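Local atomic coordinates of putative tautomerase (PDB entry 3RY0), a protein that is a putative tautomerase of the MIF clan, with small beta-alpha-beta subunits that assemble into a hexamer. Residues A17-G20 with E21-A25; L31-P34 with V35-R39. One frame throughout, in Å; residues are numbered along the deposited sequence.

Interaction 1 (A17-G20 with E21-A25)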
ATOM      1  N   ALA A  17     -15.313   7.308  12.475  1.00 13.19           N
ATOM      2  CA  ALA A  17     -16.457   6.466  12.194  1.00 12.60           C
ATOM      3  C   ALA A  17     -17.360   7.088  11.064  1.00 12.88           C
ATOM      4  O   ALA A  17     -17.843   6.421  10.173  1.00 12.63           O
ATOM      5  CB  ALA A  17     -17.282   6.325  13.459  1.00 14.99           C
ATOM      6  N   ALA A  18     -17.519   8.408  11.108  1.00 12.95           N
ATOM      7  CA  ALA A  18     -18.291   9.080  10.081  1.00 13.15           C
ATOM      8  C   ALA A  18     -17.615   9.007   8.725  1.00 10.90           C
ATOM      9  O   ALA A  18     -18.285   8.806   7.701  1.00 12.86           O
ATOM     10  CB  ALA A  18     -18.550  10.523  10.435  1.00 13.44           C
ATOM     11  N   LEU A  19     -16.274   9.120   8.688  1.00 11.51           N
ATOM     12  CA  LEU A  19     -15.546   8.962   7.414  1.00 10.86           C
ATOM     13  C   LEU A  19     -15.752   7.559   6.790  1.00 10.24           C
ATOM     14  O   LEU A  19     -15.947   7.453   5.598  1.00 10.73           O
ATOM     15  CB  LEU A  19     -14.080   9.258   7.758  1.00 11.46           C
ATOM     16  CG  LEU A  19     -13.153   9.090   6.545  1.00 13.47           C
ATOM     17  CD1 LEU A  19     -13.324  10.182   5.477  1.00 14.93           C
ATOM     18  CD2 LEU A  19     -11.687   8.996   6.995  1.00 14.53           C
ATOM     19  N   GLY A  20     -15.628   6.521   7.639  1.00 11.02           N
ATOM     20  CA  GLY A  20     -15.818   5.184   7.117  1.00 11.17           C
ATOM     21  C   GLY A  20     -17.178   5.020   6.452  1.00 10.73           C
ATOM     22  O   GLY A  20     -17.302   4.413   5.414  1.00 11.46           O
ATOM     23  N   GLU A  21     -18.215   5.515   7.143  1.00 12.28           N
ATOM     24  CA  GLU A  21     -19.548   5.449   6.552  1.00 13.19           C
ATOM     25  C   GLU A  21     -19.712   6.253   5.279  1.00 12.86           C
ATOM     26  O   GLU A  21     -20.239   5.741   4.278  1.00 13.23           O
ATOM     27  CB  GLU A  21     -20.590   5.935   7.581  1.00 15.06           C
ATOM     28  CG  GLU A  21     -22.073   5.731   7.174  1.00 16.35           C
ATOM     29  CD  GLU A  21     -22.564   6.659   6.082  1.00 23.78           C
ATOM     30  OE1 GLU A  21     -22.194   7.856   6.027  1.00 26.82           O
ATOM     31  OE2 GLU A  21     -23.396   6.143   5.278  1.00 28.25           O
ATOM     32  N   ALA A  22     -19.152   7.464   5.269  1.00 11.75           N
ATOM     33  CA  ALA A  22     -19.337   8.311   4.119  1.00 11.74           C
ATOM     34  C   ALA A  22     -18.571   7.926   2.886  1.00 11.49           C
ATOM     35  O   ALA A  22     -19.043   7.988   1.744  1.00 11.47           O
ATOM     36  CB  ALA A  22     -19.016   9.751   4.507  1.00 13.18           C
ATOM     37  N   LEU A  23     -17.357   7.373   3.114  1.00 10.70           N
ATOM     38  CA  LEU A  23     -16.606   6.827   1.952  1.00 11.89           C
ATOM     39  C   LEU A  23     -17.295   5.608   1.345  1.00 10.27           C
ATOM     40  O   LEU A  23     -17.342   5.446   0.140  1.00 11.14           O
ATOM     41  CB  LEU A  23     -15.174   6.465   2.404  1.00 12.26           C
ATOM     42  CG  LEU A  23     -14.312   7.663   2.789  1.00 10.79           C
ATOM     43  CD1 LEU A  23     -12.980   7.096   3.354  1.00 13.14           C
ATOM     44  CD2 LEU A  23     -13.978   8.543   1.602  1.00 14.01           C
ATOM     45  N   THR A  24     -17.896   4.843   2.236  1.00 10.93           N
ATOM     46  CA  THR A  24     -18.647   3.650   1.786  1.00 12.33           C
ATOM     47  C   THR A  24     -19.894   4.078   0.976  1.00 11.70           C
ATOM     48  O   THR A  24     -20.120   3.484  -0.082  1.00 12.73           O
ATOM     49  CB  THR A  24     -19.053   2.774   2.987  1.00 12.02           C
ATOM     50  OG1 THR A  24     -17.855   2.345   3.661  1.00 12.08           O
ATOM     51  CG2 THR A  24     -19.893   1.568   2.562  1.00 12.11           C
ATOM     52  N   ALA A  25     -20.624   5.108   1.478  1.00 11.79           N
ATOM     53  CA  ALA A  25     -21.792   5.573   0.697  1.00 11.77           C
ATOM     54  C   ALA A  25     -21.379   6.106  -0.647  1.00 13.08           C
ATOM     55  O   ALA A  25     -22.012   5.795  -1.684  1.00 13.05           O
ATOM     56  CB  ALA A  25     -22.486   6.666   1.531  1.00 13.29           C
TER
HETATM   57  O   HOH W   1     -20.986   9.521   7.710  1.00 19.45           O
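Ala17 to Gly20 and Glu21 to Ala25 are successive turns of one helix, 13-31, and the carbonyls of the first turn receive the N-H groups of the second four residues on. Leu23 N reaches Leu19 O at 2.9 Å in a nearly straight bond (167° at the hydrogen), and Ala22 N binds Ala18 O at the same distance but less straight. Gly20 O is gripped twice: Thr24 N, 3.3 Å away, lies above the carbonyl plane, whereas Thr24 OG1, at 2.8 Å, comes in almost in line with the C=O bond. With chi1 at -61°, OG1 sits beside its own backbone N and turns back onto the preceding turn, so the buried hydroxyl is satisfied within the helix. Leu19 and Leu23 cross obliquely, CD1 of Leu19 meeting CD1 of Leu23 at 3.8 Å, and both lean on Val5 of strand 2-8. On the exposed side a water donates to Ala18 O and to Glu21 OE1 (2.7 Å), bridging backbone and carboxylate; the bend of Glu21 at chi2 (-72°) brings OE1 round to it. Thr30 and Leu23 of a second subunit pack on this helix, which links parallel strands 2-8 and 39-45 in the beta-alpha-beta unit of the tautomerase fold.

Interaction 2 (L31-P34 with V35-R39)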
ATOM      1  N   LEU A  31     -20.459   3.518  -7.849  1.00 15.62           N
ATOM      2  CA  LEU A  31     -20.125   2.272  -8.518  1.00 17.04           C
ATOM      3  C   LEU A  31     -21.324   1.311  -8.544  1.00 16.15           C
ATOM      4  O   LEU A  31     -21.230   0.316  -9.280  1.00 20.28           O
ATOM      5  CB  LEU A  31     -18.940   1.605  -7.774  1.00 17.07           C
ATOM      6  CG  LEU A  31     -17.659   2.458  -7.641  1.00 15.59           C
ATOM      7  CD1 LEU A  31     -16.683   1.720  -6.822  1.00 17.57           C
ATOM      8  CD2 LEU A  31     -17.115   2.864  -9.026  1.00 19.75           C
ATOM      9  N   GLY A  32     -22.292   1.427  -7.674  1.00 15.09           N
ATOM     10  CA  GLY A  32     -23.387   0.418  -7.640  1.00 18.14           C
ATOM     11  C   GLY A  32     -23.021  -0.734  -6.688  1.00 20.89           C
ATOM     12  O   GLY A  32     -23.887  -1.585  -6.351  1.00 23.99           O
ATOM     13  N   THR A  33     -21.810  -0.750  -6.171  1.00 20.66           N
ATOM     14  CA  THR A  33     -21.339  -1.880  -5.364  1.00 21.15           C
ATOM     15  C   THR A  33     -22.209  -1.929  -4.086  1.00 18.85           C
ATOM     16  O   THR A  33     -22.436  -0.929  -3.405  1.00 18.31           O
ATOM     17  CB  THR A  33     -19.810  -1.737  -5.067  1.00 23.65           C
ATOM     18  OG1 THR A  33     -19.345  -2.886  -4.320  1.00 25.85           O
ATOM     19  CG2 THR A  33     -19.581  -0.615  -4.281  1.00 21.16           C
ATOM     20  N   PRO A  34     -22.689  -3.103  -3.658  1.00 17.80           N
ATOM     21  CA  PRO A  34     -23.391  -3.199  -2.393  1.00 18.33           C
ATOM     22  C   PRO A  34     -22.531  -2.724  -1.196  1.00 16.58           C
ATOM     23  O   PRO A  34     -21.289  -2.980  -1.241  1.00 16.56           O
ATOM     24  CB  PRO A  34     -23.758  -4.715  -2.284  1.00 20.30           C
ATOM     25  CG  PRO A  34     -23.734  -5.145  -3.727  1.00 21.90           C
ATOM     26  CD  PRO A  34     -22.621  -4.376  -4.383  1.00 19.83           C
ATOM     27  N   VAL A  35     -23.079  -2.046  -0.204  1.00 16.65           N
ATOM     28  CA  VAL A  35     -22.246  -1.572   0.904  1.00 18.41           C
ATOM     29  C   VAL A  35     -21.443  -2.648   1.570  1.00 17.38           C
ATOM     30  O   VAL A  35     -20.273  -2.448   1.944  1.00 17.06           O
ATOM     31  CB  VAL A  35     -22.905  -0.649   1.946  1.00 21.07           C
ATOM     32  CG1 VAL A  35     -23.506   0.591   1.277  1.00 20.25           C
ATOM     33  CG2 VAL A  35     -23.923  -1.354   2.738  1.00 21.62           C
ATOM     34  N   GLU A  36     -21.967  -3.857   1.643  1.00 18.05           N
ATOM     35  CA  GLU A  36     -21.293  -4.924   2.324  1.00 18.08           C
ATOM     36  C   GLU A  36     -20.063  -5.403   1.525  1.00 17.71           C
ATOM     37  O   GLU A  36     -19.210  -6.180   2.086  1.00 21.16           O
ATOM     38  CB  GLU A  36     -22.282  -6.073   2.491  1.00 18.16           C
ATOM     39  CG  GLU A  36     -21.645  -7.228   3.263  1.00 24.74           C
ATOM     40  CD  GLU A  36     -21.511  -6.983   4.811  1.00 28.25           C
ATOM     41  OE1 GLU A  36     -21.947  -5.921   5.365  1.00 28.01           O
ATOM     42  OE2 GLU A  36     -21.084  -7.941   5.483  1.00 28.17           O
ATOM     43  N   ALA A  37     -19.942  -5.030   0.261  1.00 17.00           N
ATOM     44  CA  ALA A  37     -18.761  -5.374  -0.515  1.00 16.28           C
ATOM     45  C   ALA A  37     -17.668  -4.323  -0.421  1.00 16.35           C
ATOM     46  O   ALA A  37     -16.581  -4.492  -1.041  1.00 17.92           O
ATOM     47  CB  ALA A  37     -19.186  -5.522  -2.002  1.00 19.11           C
ATOM     48  N   VAL A  38     -17.934  -3.197   0.279  1.00 13.40           N
ATOM     49  CA  VAL A  38     -16.899  -2.130   0.422  1.00 12.46           C
ATOM     50  C   VAL A  38     -16.233  -2.243   1.758  1.00 11.79           C
ATOM     51  O   VAL A  38     -16.882  -2.320   2.797  1.00 11.80           O
ATOM     52  CB  VAL A  38     -17.587  -0.768   0.324  1.00 12.67           C
ATOM     53  CG1 VAL A  38     -16.582   0.388   0.479  1.00 12.46           C
ATOM     54  CG2 VAL A  38     -18.460  -0.649  -0.948  1.00 15.62           C
ATOM     55  N   ARG A  39     -14.885  -2.329   1.652  1.00 11.16           N
ATOM     56  CA  ARG A  39     -14.065  -2.317   2.862  1.00 10.89           C
ATOM     57  C   ARG A  39     -13.250  -1.052   2.949  1.00 11.24           C
ATOM     58  O   ARG A  39     -12.719  -0.594   1.905  1.00 12.58           O
ATOM     59  CB  ARG A  39     -13.099  -3.565   2.959  1.00 12.29           C
ATOM     60  CG  ARG A  39     -13.898  -4.798   3.240  1.00 14.97           C
ATOM     61  CD  ARG A  39     -13.028  -6.128   3.067  1.00 17.97           C
ATOM     62  NE  ARG A  39     -13.815  -7.207   3.618  1.00 16.31           N
ATOM     63  CZ  ARG A  39     -14.892  -7.689   3.049  1.00 15.71           C
ATOM     64  NH1 ARG A  39     -15.159  -7.419   1.787  1.00 18.75           N
ATOM     65  NH2 ARG A  39     -15.643  -8.574   3.733  1.00 17.07           N
TER
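Thr33 and Pro34 fold against Ala37 and Val38 in the connection that carries the chain from helix 13-31 into strand 39-45, the loop that completes the beta-alpha-beta crossover, and a short 3-10 turn at 35-37 forms its middle. The helix has just ended at Gly32, which departs from helical angles with a positive phi, and Thr33 and Pro34 follow in polyproline-II-like conformation.

From CB of Thr33, which is directed toward the 3-10 turn, the side chain divides into two branches that meet different residues. OG1, anti to the backbone N (chi1 -178°), ends beside the methyl of Ala37, 3.5 Å from its CB. The other branch, CG2, is placed between the backbone N and the carbonyl carbon and runs against Val38, where it touches CG2 at 3.5 Å; the two side chains cross at about a right angle. The same Val38 methyl lies 3.7 Å from Pro34 O, so it is bordered by a methyl and a carbonyl of residues 33 and 34.

Thr33 O accepts a hydrogen bond from His28 ND1, tying the loop back to the helix, and Val35 packs on the same histidine. At the outer side Glu36 directs its carboxylate away from this turn to a salt bridge with Arg60 of a third subunit. Arg39 begins the strand, with backbone bonds to Pro1 and Ile3, and a strand of that same third subunit pairs antiparallel with it, so the sheet continues across the interface.

The turn itself is closed by Ala37 N, which donates to Pro34 O at 2.9 Å with 151° at the hydrogen. This donor stands well above the carbonyl plane, 52° out of it, and the Ala37 CB methyl lies 3.4 Å from that same oxygen.

Interaction 1 and interaction 2 follow one another along the chain, their centres about 12 Å apart, and they meet at Thr24. Its CG2 methyl rests 3.8 Å from Val35 CB, while Thr24 OG1 lies 3.9 Å from Val38 CG1. The threonine whose hydroxyl is bonded within the helix therefore also packs against the 3-10 turn and Val38, in the loop of residues 32-38. Both contacts reach the third subunit: Thr24 packs on its Gly54, and Glu36 and Arg39 pack on its Val52. Helix and loop thus both face that subunit, and the returning chain leads through Arg39 into the strand beside Pro1.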